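Local coordinates for transglutaminase-like domain-containing protein (Streptococcus suis, PDB 4XZ7) that probably catalyses protein cross-linking as a secreted transglutaminase, here as a fragment of a longer chain, and acts as an antiphagocytic virulence factor, at residues B[206-211]-B[276-281]; B[369-374]-B[379-384]; B[28-33]-B[70-75]. One frame throughout, in Å; residues are numbered along the deposited sequence.

Contact 1 (B[206-211]-B[276-281]); sequences EAMKQS and NMLGLP
Met208 and Leu278 bring the two backbones closest, their CA atoms 7.9 Å apart, where the short 3-10 turn 207-209 passes the C-terminal end of helix 264-277. Leu278 carries the contact with both branches. Its CD2 lies 3.6 Å from Met208 SD, and its CD1 comes within 4.3 Å of Ala207 CB. Leu278 has CG anti to its carbonyl carbon (chi1 -69°), which sends the isobutyl group off the helix end toward the turn. Bends at chi2 and chi3 bring Met208 SD alongside the leucine, the two side chains running antiparallel past one another. A flexible, unbranched methionine suits this exposed position, whereas the small methyl of Ala207 suits its buried one. Both segments fall within the transglutaminase-like region, and both helices end in Schellman motifs: Gly279, with positive phi, is the C-prime residue of helix 264-277, and Glu206 takes positive phi after helix 188-205. Ile202 of that second helix also packs on Leu278, as does Leu382. Within the turn, Glu206 O accepts from Lys209 N and Gln210 NE2, which reach it from opposite faces of its plane. Gln210 NE2 reaches Glu206 O at 3.0 Å, nearly straight at 171°. Lys209 NZ makes a salt bridge with Glu206 OE2 at 3.3 Å, although the hydrogen bond within this pair is weak.

Contact 2 (B[369-374]-B[379-384]); sequences KTADLL and EKSLVG
Thr370 OG1 lies 3.3 Å from Val383 CG2, the two side chains set nearly perpendicular. The threonine torsion explains the approach: at chi1 72° OG1 sits between the backbone N and the carbonyl carbon, while CG2 is beside the N. Val383 meets the hydroxyl with CG2 alone. Farther along, Ser381 CB packs against two apolar groups of the other segment, 3.9 Å from Leu374 CD1 and 4.0 Å from Ala371 CB. The small alanine lets the chains approach closely, and its CB also lies against Gly384 O, whereas the longer leucine spans the wider separation. Ser381 turns OG anti to its backbone N (chi1 168°), and from there the hydroxyl donates to Gly384 O at 2.7 Å, tilted 23° from the carbonyl plane. Val383 N gives the same OG a weak bond, and the serine hydroxyl thereby links Val383 and Gly384 within its own loop. These loops follow helix 359-365 and pack against helix 264-277, where Leu374 touches Asn276 and Met277. One water joins the segments: it accepts from Ala371 N at 2.8 Å, donates to Gly384 O at 3.1 Å and bonds Thr370 OG1. Gly384 O thus receives both a serine hydroxyl and a water, which implies that the polar link between the loops is indirect, water-mediated and set among small apolar contacts.

Contact 3 (B[28-33]-B[70-75]); sequences DYSSDQ and GKVTQN
Tyr29 presents the edge of its ring to Val72, whose CG1 lies near the ring plane and 3.8 Å from Tyr29 CD2. The contact joins the C-terminal end of helix 19-29 to the loop leading into strand 74-76, which pairs antiparallel with strand 79-86 in the mixed sheet of the N-terminal part of the chain. The valine stands roughly square to the tyrosine. Tyr29 has CG anti to its carbonyl carbon (chi1 -55°), which carries the ring out beside the loop toward Gly70, whose O is 4.2 Å from Tyr29 CE2. One face of the ring is partly overlain by Asp28 CB, offset toward the rim. The ring is poorly ordered, consistent with its exposed place, where a tyrosine can keep its hydroxyl near solvent while its carbon edge packs on the valine. Val72 divides its branches: CG1 serves the ring edge, while CG2 comes 4.0 Å from Tyr29 CB and 3.9 Å from Ser30 OG. A beta-branched valine fits this buried site, where it meets several residues of helix 19-29: Phe22, Lys25, Leu26 and Tyr29. Beyond the helix end the chain makes a type I turn from Ser30 to Gln33, closed by Gln33 N bonding to Ser30 O. A water bridges the two hydroxyls, 3.1 Å from Thr73 OG1 and a short 2.5 Å from Ser30 OG.

Overall arrangement
From the N terminus, contact 3 comes first: residues 28-33 and 70-75 close a loop that holds helix 53-59 and strands 36-40, 48-51 and 63-68, tying helix 19-29 to the N-terminal sheet. Contact 1 then closes a largely helical loop of 64 residues between the end of helix 188-205 and that of helix 264-277. Contact 2, a short closure of four intervening residues after helix 359-365, packs its loops on helix 264-277, whose end contact 1 uses. The three follow in series, none nested or crossed. Contacts 1 and 2 touch, with centres 11 Å apart, through a probable hydrogen bond from Leu382 N to Met277 O. Contact 3 stands apart, its centre about 60 Å from that of contact 1.

Contact 1 (B[206-211]-B[276-281])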
loop_
_atom_site.group_PDB
_atom_site.type_symbol
_atom_site.label_atom_id
_atom_site.label_comp_id
_atom_site.label_asym_id
_atom_site.label_seq_id
_atom_site.Cartn_x
_atom_site.Cartn_y
_atom_site.Cartn_z
ATOM N N GLU B 206 33.380 -13.482 11.118
ATOM C CA GLU B 206 34.443 -14.431 11.460
ATOM C C GLU B 206 33.996 -15.451 12.511
ATOM O O GLU B 206 34.813 -15.981 13.263
ATOM C CB GLU B 206 35.695 -13.691 11.939
ATOM C CG GLU B 206 36.221 -12.675 10.929
ATOM C CD GLU B 206 37.516 -12.014 11.372
ATOM O OE1 GLU B 206 37.820 -12.049 12.582
ATOM O OE2 GLU B 206 38.234 -11.465 10.509
ATOM N N ALA B 207 32.699 -15.740 12.545
ATOM C CA ALA B 207 32.156 -16.681 13.521
ATOM C C ALA B 207 32.775 -18.070 13.385
ATOM O O ALA B 207 32.994 -18.754 14.379
ATOM C CB ALA B 207 30.646 -16.768 13.390
ATOM N N MET B 208 33.060 -18.487 12.154
ATOM C CA MET B 208 33.600 -19.824 11.923
ATOM C C MET B 208 35.022 -19.940 12.456
ATOM O O MET B 208 35.496 -21.037 12.717
ATOM C CB MET B 208 33.554 -20.177 10.433
ATOM C CG MET B 208 32.181 -20.625 9.942
ATOM S SD MET B 208 31.562 -22.111 10.773
ATOM C CE MET B 208 32.338 -23.410 9.810
ATOM N N LYS B 209 35.690 -18.803 12.635
ATOM C CA LYS B 209 37.056 -18.777 13.164
ATOM C C LYS B 209 37.096 -18.949 14.682
ATOM O O LYS B 209 38.166 -19.118 15.261
ATOM C CB LYS B 209 37.754 -17.465 12.794
ATOM C CG LYS B 209 37.950 -17.227 11.314
ATOM C CD LYS B 209 38.818 -15.986 11.099
ATOM C CE LYS B 209 38.844 -15.538 9.643
ATOM N NZ LYS B 209 39.673 -14.304 9.470
ATOM N N GLN B 210 35.934 -18.895 15.323
ATOM C CA GLN B 210 35.857 -19.040 16.775
ATOM C C GLN B 210 35.885 -20.512 17.202
ATOM O O GLN B 210 35.333 -21.375 16.516
ATOM C CB GLN B 210 34.594 -18.366 17.301
ATOM C CG GLN B 210 34.350 -16.986 16.712
ATOM C CD GLN B 210 35.484 -16.020 16.996
ATOM O OE1 GLN B 210 35.950 -15.904 18.136
ATOM N NE2 GLN B 210 35.940 -15.319 15.957
ATOM N N SER B 211 36.512 -20.802 18.338
ATOM C CA SER B 211 36.633 -22.191 18.770
ATOM C C SER B 211 35.272 -22.752 19.160
ATOM O O SER B 211 34.720 -23.620 18.469
ATOM C CB SER B 211 37.622 -22.327 19.935
ATOM O OG SER B 211 37.199 -21.609 21.080
ATOM N N ASN B 276 21.276 -21.443 12.468
ATOM C CA ASN B 276 20.909 -22.746 11.935
ATOM C C ASN B 276 21.924 -23.144 10.871
ATOM O O ASN B 276 22.345 -24.299 10.823
ATOM C CB ASN B 276 19.483 -22.746 11.377
ATOM C CG ASN B 276 18.432 -22.863 12.467
ATOM O OD1 ASN B 276 18.634 -23.553 13.461
ATOM N ND2 ASN B 276 17.308 -22.167 12.295
ATOM N N MET B 277 22.335 -22.191 10.037
ATOM C CA MET B 277 23.398 -22.455 9.077
ATOM C C MET B 277 24.674 -22.936 9.780
ATOM O O MET B 277 25.362 -23.831 9.290
ATOM C CB MET B 277 23.698 -21.207 8.251
ATOM C CG MET B 277 22.628 -20.872 7.212
ATOM S SD MET B 277 22.945 -19.330 6.343
ATOM C CE MET B 277 24.548 -19.651 5.612
ATOM N N LEU B 278 24.973 -22.345 10.934
ATOM C CA LEU B 278 26.202 -22.637 11.664
ATOM C C LEU B 278 26.106 -23.901 12.511
ATOM O O LEU B 278 27.009 -24.207 13.282
ATOM C CB LEU B 278 26.569 -21.449 12.559
ATOM C CG LEU B 278 27.034 -20.165 11.872
ATOM C CD1 LEU B 278 27.009 -18.977 12.839
ATOM C CD2 LEU B 278 28.423 -20.359 11.282
ATOM N N GLY B 279 25.008 -24.631 12.384
ATOM C CA GLY B 279 24.826 -25.843 13.160
ATOM C C GLY B 279 24.346 -25.565 14.572
ATOM O O GLY B 279 24.473 -26.410 15.450
ATOM N N LEU B 280 23.787 -24.382 14.798
ATOM C CA LEU B 280 23.320 -24.027 16.125
ATOM C C LEU B 280 21.793 -23.879 16.126
ATOM O O LEU B 280 21.276 -22.799 15.814
ATOM C CB LEU B 280 23.985 -22.730 16.588
ATOM C CG LEU B 280 25.367 -22.721 17.254
ATOM C CD1 LEU B 280 26.028 -24.084 17.233
ATOM C CD2 LEU B 280 26.254 -21.656 16.596
ATOM N N PRO B 281 21.067 -24.969 16.451
ATOM C CA PRO B 281 19.594 -24.972 16.438
ATOM C C PRO B 281 18.997 -23.701 17.026
ATOM O O PRO B 281 19.272 -23.383 18.190
ATOM C CB PRO B 281 19.245 -26.185 17.295
ATOM C CG PRO B 281 20.378 -27.159 16.982
ATOM C CD PRO B 281 21.614 -26.279 16.854
#

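Contact 2 (B[369-374]-B[379-384])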
loop_
_atom_site.group_PDB
_atom_site.type_symbol
_atom_site.label_atom_id
_atom_site.label_comp_id
_atom_site.label_asym_id
_atom_site.label_seq_id
_atom_site.Cartn_x
_atom_site.Cartn_y
_atom_site.Cartn_z
ATOM N N LYS B 369 18.701 -33.050 12.416
ATOM C CA LYS B 369 19.855 -32.638 11.622
ATOM C C LYS B 369 19.714 -31.146 11.411
ATOM O O LYS B 369 18.652 -30.695 10.989
ATOM C CB LYS B 369 19.914 -33.360 10.277
ATOM C CG LYS B 369 19.934 -34.888 10.368
ATOM C CD LYS B 369 20.181 -35.522 8.999
ATOM C CE LYS B 369 19.566 -36.914 8.905
ATOM N NZ LYS B 369 18.087 -36.867 9.081
ATOM N N THR B 370 20.761 -30.376 11.693
ATOM C CA THR B 370 20.645 -28.920 11.625
ATOM C C THR B 370 20.299 -28.407 10.216
ATOM O O THR B 370 19.594 -27.403 10.079
ATOM C CB THR B 370 21.939 -28.221 12.117
ATOM O OG1 THR B 370 22.992 -28.392 11.161
ATOM C CG2 THR B 370 22.367 -28.782 13.459
ATOM N N ALA B 371 20.764 -29.094 9.174
ATOM C CA ALA B 371 20.475 -28.638 7.817
ATOM C C ALA B 371 18.982 -28.773 7.502
ATOM O O ALA B 371 18.413 -27.949 6.782
ATOM C CB ALA B 371 21.290 -29.390 6.822
ATOM N N ASP B 372 18.359 -29.813 8.053
ATOM C CA ASP B 372 16.906 -29.974 7.970
ATOM C C ASP B 372 16.183 -28.778 8.573
ATOM O O ASP B 372 15.141 -28.364 8.068
ATOM C CB ASP B 372 16.452 -31.249 8.686
ATOM C CG ASP B 372 16.772 -32.497 7.907
ATOM O OD1 ASP B 372 16.946 -32.380 6.672
ATOM O OD2 ASP B 372 16.848 -33.584 8.530
ATOM N N LEU B 373 16.740 -28.220 9.649
ATOM C CA LEU B 373 16.118 -27.081 10.320
ATOM C C LEU B 373 16.010 -25.860 9.391
ATOM O O LEU B 373 15.221 -24.945 9.638
ATOM C CB LEU B 373 16.899 -26.715 11.585
ATOM C CG LEU B 373 16.971 -27.745 12.720
ATOM C CD1 LEU B 373 17.615 -27.126 13.957
ATOM C CD2 LEU B 373 15.603 -28.321 13.059
ATOM N N LEU B 374 16.804 -25.853 8.328
ATOM C CA LEU B 374 16.776 -24.777 7.341
ATOM C C LEU B 374 15.583 -24.863 6.378
ATOM O O LEU B 374 15.247 -23.873 5.715
ATOM C CB LEU B 374 18.067 -24.783 6.527
ATOM C CG LEU B 374 19.333 -24.327 7.230
ATOM C CD1 LEU B 374 20.539 -24.570 6.322
ATOM C CD2 LEU B 374 19.205 -22.838 7.582
ATOM N N GLU B 379 21.770 -26.655 1.304
ATOM C CA GLU B 379 23.170 -26.753 0.936
ATOM C C GLU B 379 23.991 -25.628 1.546
ATOM O O GLU B 379 25.192 -25.774 1.730
ATOM C CB GLU B 379 23.327 -26.746 -0.587
ATOM C CG GLU B 379 23.567 -25.365 -1.181
ATOM C CD GLU B 379 24.957 -25.229 -1.773
ATOM O OE1 GLU B 379 25.501 -24.103 -1.765
ATOM O OE2 GLU B 379 25.499 -26.250 -2.251
ATOM N N LYS B 380 23.355 -24.510 1.878
ATOM C CA LYS B 380 24.117 -23.377 2.388
ATOM C C LYS B 380 24.549 -23.606 3.837
ATOM O O LYS B 380 25.331 -22.828 4.388
ATOM C CB LYS B 380 23.322 -22.077 2.253
ATOM C CG LYS B 380 24.076 -21.012 1.467
ATOM C CD LYS B 380 24.492 -21.542 0.094
ATOM C CE LYS B 380 25.715 -20.804 -0.442
ATOM N NZ LYS B 380 25.579 -19.323 -0.319
ATOM N N SER B 381 24.040 -24.678 4.444
ATOM C CA SER B 381 24.545 -25.157 5.729
ATOM C C SER B 381 26.071 -25.248 5.712
ATOM O O SER B 381 26.664 -25.691 4.729
ATOM C CB SER B 381 23.941 -26.521 6.071
ATOM O OG SER B 381 24.607 -27.128 7.169
ATOM N N LEU B 382 26.692 -24.806 6.799
ATOM C CA LEU B 382 28.144 -24.728 6.888
ATOM C C LEU B 382 28.710 -25.897 7.659
ATOM O O LEU B 382 29.912 -25.972 7.906
ATOM C CB LEU B 382 28.560 -23.421 7.554
ATOM C CG LEU B 382 28.042 -22.173 6.839
ATOM C CD1 LEU B 382 27.330 -21.267 7.821
ATOM C CD2 LEU B 382 29.200 -21.463 6.165
ATOM N N VAL B 383 27.827 -26.805 8.049
ATOM C CA VAL B 383 28.222 -27.970 8.826
ATOM C C VAL B 383 27.742 -29.245 8.139
ATOM O O VAL B 383 27.545 -30.276 8.784
ATOM C CB VAL B 383 27.659 -27.900 10.266
ATOM C CG1 VAL B 383 28.316 -26.757 11.040
ATOM C CG2 VAL B 383 26.135 -27.731 10.238
ATOM N N GLY B 384 27.553 -29.164 6.827
ATOM C CA GLY B 384 27.088 -30.305 6.063
ATOM C C GLY B 384 25.618 -30.596 6.295
ATOM O O GLY B 384 24.896 -29.796 6.904
HETATM O O HOH W 1 23.134 -30.560 9.400
#

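Contact 3 (B[28-33]-B[70-75])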
loop_
_atom_site.group_PDB
_atom_site.type_symbol
_atom_site.label_atom_id
_atom_site.label_comp_id
_atom_site.label_asym_id
_atom_site.label_seq_id
_atom_site.Cartn_x
_atom_site.Cartn_y
_atom_site.Cartn_z
ATOM N N ASP B 28 17.489 2.173 -40.639
ATOM C CA ASP B 28 17.612 2.768 -41.965
ATOM C C ASP B 28 18.235 4.161 -41.941
ATOM O O ASP B 28 19.104 4.463 -42.760
ATOM C CB ASP B 28 16.262 2.817 -42.667
ATOM C CG ASP B 28 15.971 1.547 -43.417
ATOM O OD1 ASP B 28 15.632 0.542 -42.759
ATOM O OD2 ASP B 28 16.102 1.548 -44.661
ATOM N N TYR B 29 17.815 5.006 -41.007
ATOM C CA TYR B 29 18.181 6.412 -41.083
ATOM C C TYR B 29 19.357 6.788 -40.183
ATOM O O TYR B 29 19.899 7.889 -40.275
ATOM C CB TYR B 29 16.953 7.256 -40.748
ATOM C CG TYR B 29 15.764 6.909 -41.628
ATOM C CD1 TYR B 29 15.910 6.802 -43.010
ATOM C CD2 TYR B 29 14.509 6.658 -41.081
ATOM C CE1 TYR B 29 14.839 6.479 -43.823
ATOM C CE2 TYR B 29 13.428 6.327 -41.890
ATOM C CZ TYR B 29 13.601 6.240 -43.262
ATOM O OH TYR B 29 12.538 5.916 -44.077
ATOM N N SER B 30 19.759 5.866 -39.319
ATOM C CA SER B 30 20.776 6.166 -38.323
ATOM C C SER B 30 21.601 4.931 -37.977
ATOM O O SER B 30 21.848 4.663 -36.802
ATOM C CB SER B 30 20.121 6.726 -37.051
ATOM O OG SER B 30 19.318 7.862 -37.327
ATOM N N SER B 31 22.025 4.188 -38.994
ATOM C CA SER B 31 22.670 2.893 -38.776
ATOM C C SER B 31 23.982 2.980 -38.007
ATOM O O SER B 31 24.376 2.023 -37.354
ATOM C CB SER B 31 22.926 2.197 -40.113
ATOM O OG SER B 31 23.592 3.071 -41.003
ATOM N N ASP B 32 24.658 4.120 -38.105
ATOM C CA ASP B 32 25.963 4.275 -37.478
ATOM C C ASP B 32 25.829 4.761 -36.055
ATOM O O ASP B 32 26.783 4.688 -35.278
ATOM C CB ASP B 32 26.838 5.251 -38.268
ATOM C CG ASP B 32 28.248 5.373 -37.690
ATOM O OD1 ASP B 32 28.803 4.341 -37.245
ATOM O OD2 ASP B 32 28.794 6.503 -37.669
ATOM N N GLN B 33 24.641 5.255 -35.713
ATOM C CA GLN B 33 24.423 5.889 -34.420
ATOM C C GLN B 33 24.156 4.883 -33.309
ATOM O O GLN B 33 23.249 4.048 -33.402
ATOM C CB GLN B 33 23.265 6.883 -34.491
ATOM C CG GLN B 33 23.220 7.823 -33.286
ATOM C CD GLN B 33 24.352 8.830 -33.300
ATOM O OE1 GLN B 33 24.962 9.060 -34.339
ATOM N NE2 GLN B 33 24.645 9.432 -32.140
ATOM N N GLY B 70 8.821 12.168 -41.093
ATOM C CA GLY B 70 9.747 11.177 -41.608
ATOM C C GLY B 70 11.024 11.033 -40.797
ATOM O O GLY B 70 11.855 10.178 -41.094
ATOM N N LYS B 71 11.194 11.857 -39.773
ATOM C CA LYS B 71 12.440 11.828 -39.007
ATOM C C LYS B 71 12.345 11.041 -37.704
ATOM O O LYS B 71 11.450 11.256 -36.891
ATOM C CB LYS B 71 12.909 13.245 -38.711
ATOM C CG LYS B 71 13.193 14.058 -39.963
ATOM C CD LYS B 71 14.033 15.270 -39.623
ATOM C CE LYS B 71 13.615 15.884 -38.288
ATOM N NZ LYS B 71 14.600 16.902 -37.826
ATOM N N VAL B 72 13.305 10.144 -37.502
ATOM C CA VAL B 72 13.339 9.315 -36.303
ATOM C C VAL B 72 14.002 10.035 -35.118
ATOM O O VAL B 72 13.820 9.645 -33.970
ATOM C CB VAL B 72 14.064 7.968 -36.577
ATOM C CG1 VAL B 72 13.238 7.113 -37.542
ATOM C CG2 VAL B 72 15.445 8.207 -37.137
ATOM N N THR B 73 14.774 11.081 -35.401
ATOM C CA THR B 73 15.390 11.868 -34.341
ATOM C C THR B 73 15.294 13.366 -34.594
ATOM O O THR B 73 15.115 13.808 -35.725
ATOM C CB THR B 73 16.884 11.520 -34.147
ATOM O OG1 THR B 73 17.613 11.789 -35.356
ATOM C CG2 THR B 73 17.060 10.059 -33.750
ATOM N N GLN B 74 15.434 14.122 -33.510
ATOM C CA GLN B 74 15.522 15.579 -33.503
ATOM C C GLN B 74 16.948 16.008 -33.147
ATOM O O GLN B 74 17.516 15.551 -32.154
ATOM C CB GLN B 74 14.524 16.168 -32.491
ATOM C CG GLN B 74 13.074 15.744 -32.744
ATOM C CD GLN B 74 12.532 16.316 -34.063
ATOM O OE1 GLN B 74 12.709 17.506 -34.356
ATOM N NE2 GLN B 74 11.885 15.463 -34.866
ATOM N N ASN B 75 17.525 16.882 -33.956
ATOM C CA ASN B 75 18.888 17.319 -33.739
ATOM C C ASN B 75 18.834 18.389 -32.669
ATOM O O ASN B 75 18.334 19.479 -32.911
ATOM C CB ASN B 75 19.509 17.838 -35.049
ATOM C CG ASN B 75 20.950 18.307 -34.889
ATOM O OD1 ASN B 75 21.738 17.702 -34.168
ATOM N ND2 ASN B 75 21.296 19.407 -35.567
HETATM O O HOH W 2 20.010 10.013 -36.358
#